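Local atomic coordinates of type III effector HopU1 (Pseudomonas syringae pv. tomato, PDB entry 3U0J), a protein that probably transfers ADP-ribose from NAD+ to arginine side chains of target proteins. Residues A162-R165 with G166-R170. Sequence-based numbering, arbitrary orientation.
Sequences AAFR and GTVYR
Phe164 and Val168 meet on the inner side of a corner in the chain, where the ring carbon CE2 of Phe164 lies 3.5 Å from CG1 of Val168. CZ of the same ring is 3.9 Å from that methyl, so a single branch of the valine touches two neighbouring ring carbons, approaching obliquely. The torsions bring the groups together: the phenyl is swung opposite the Phe164 backbone nitrogen (chi1 170°), and CG1 of Val168 sits beside its own nitrogen. The two side chains run past each other in opposite senses, and between them the backbone bends at Gly166. CE2 of Phe164 also comes to 3.7 Å from Gly166 N, again obliquely, while Thr167 O stands near the ring plane at its edge, 4.0 Å from CZ of Phe164. Gly166 has phi 138° and psi -168°, a region of backbone space open mainly to glycine.

Ile242 of strand 241-243 touches both Phe164 and Val168 and extends this apolar packing into the fold. The other side is loose: Arg165 is exposed, with its CB directed away from residues 166-170, and Thr167 also directs its CB away from residues 162-165. Backbone hydrogen bonds tie Phe164 to Gly227, at the start of strand 227-229, Gly166 to Leu224 and Val168 to Ile222; the corner thus leads from a strand beside the three-stranded sheet into edge strand 167-172 of the five-stranded one. The side chains meet across it by apolar contact, while backbone bonds hold the strands to their neighbours.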
# COMPACT_ATOMS: atom_id res chain seq x y z
N ALA A 162 -14.45 -3.39 8.52
CA ALA A 162 -13.75 -4.66 8.66
C ALA A 162 -12.28 -4.49 8.99
O ALA A 162 -11.43 -5.22 8.47
CB ALA A 162 -13.90 -5.49 7.36
N ALA A 163 -11.97 -3.53 9.85
CA ALA A 163 -10.60 -3.32 10.29
C ALA A 163 -9.88 -4.63 10.61
O ALA A 163 -10.49 -5.61 11.03
CB ALA A 163 -10.59 -2.39 11.47
N PHE A 164 -8.58 -4.65 10.41
CA PHE A 164 -7.81 -5.83 10.74
C PHE A 164 -6.94 -5.49 11.93
O PHE A 164 -6.40 -4.38 12.02
CB PHE A 164 -6.94 -6.27 9.55
CG PHE A 164 -5.94 -7.35 9.88
CD1 PHE A 164 -6.24 -8.68 9.67
CD2 PHE A 164 -4.70 -7.03 10.40
CE1 PHE A 164 -5.33 -9.67 9.98
CE2 PHE A 164 -3.78 -8.02 10.71
CZ PHE A 164 -4.09 -9.34 10.50
N ARG A 165 -6.86 -6.43 12.85
CA ARG A 165 -5.96 -6.33 13.97
C ARG A 165 -5.28 -7.70 14.06
O ARG A 165 -5.89 -8.72 13.76
CB ARG A 165 -6.71 -5.94 15.25
CG ARG A 165 -7.33 -7.09 16.02
CD ARG A 165 -8.35 -6.60 17.04
NE ARG A 165 -9.69 -6.55 16.46
CZ ARG A 165 -10.70 -7.35 16.82
NH1 ARG A 165 -10.53 -8.27 17.77
NH2 ARG A 165 -11.88 -7.23 16.22
N GLY A 166 -4.00 -7.71 14.40
CA GLY A 166 -3.26 -8.96 14.38
C GLY A 166 -1.88 -8.82 13.80
O GLY A 166 -1.38 -7.72 13.58
N THR A 167 -1.25 -9.96 13.52
CA THR A 167 0.13 -9.98 13.08
C THR A 167 0.22 -10.11 11.56
O THR A 167 -0.47 -10.93 10.96
CB THR A 167 0.92 -11.13 13.76
OG1 THR A 167 1.07 -10.84 15.16
CG2 THR A 167 2.30 -11.27 13.14
N VAL A 168 1.05 -9.27 10.96
CA VAL A 168 1.33 -9.33 9.54
C VAL A 168 2.83 -9.22 9.42
O VAL A 168 3.50 -8.94 10.42
CB VAL A 168 0.72 -8.16 8.79
CG1 VAL A 168 -0.79 -8.23 8.84
CG2 VAL A 168 1.22 -6.85 9.37
N TYR A 169 3.34 -9.43 8.21
CA TYR A 169 4.77 -9.52 7.95
C TYR A 169 5.17 -8.69 6.74
O TYR A 169 4.35 -8.42 5.87
CB TYR A 169 5.18 -10.98 7.75
CG TYR A 169 4.81 -11.90 8.90
CD1 TYR A 169 5.68 -12.09 9.98
CD2 TYR A 169 3.59 -12.57 8.90
CE1 TYR A 169 5.33 -12.92 11.02
CE2 TYR A 169 3.24 -13.40 9.95
CZ TYR A 169 4.11 -13.57 11.00
OH TYR A 169 3.73 -14.41 12.02
N ARG A 170 6.45 -8.31 6.70
CA ARG A 170 7.04 -7.50 5.64
C ARG A 170 8.43 -8.05 5.42
O ARG A 170 9.14 -8.32 6.38
CB ARG A 170 7.25 -6.07 6.10
CG ARG A 170 6.20 -5.10 5.70
CD ARG A 170 6.51 -4.48 4.37
NE ARG A 170 7.38 -3.31 4.44
CZ ARG A 170 7.74 -2.61 3.37
NH1 ARG A 170 7.28 -2.98 2.15
NH2 ARG A 170 8.56 -1.56 3.51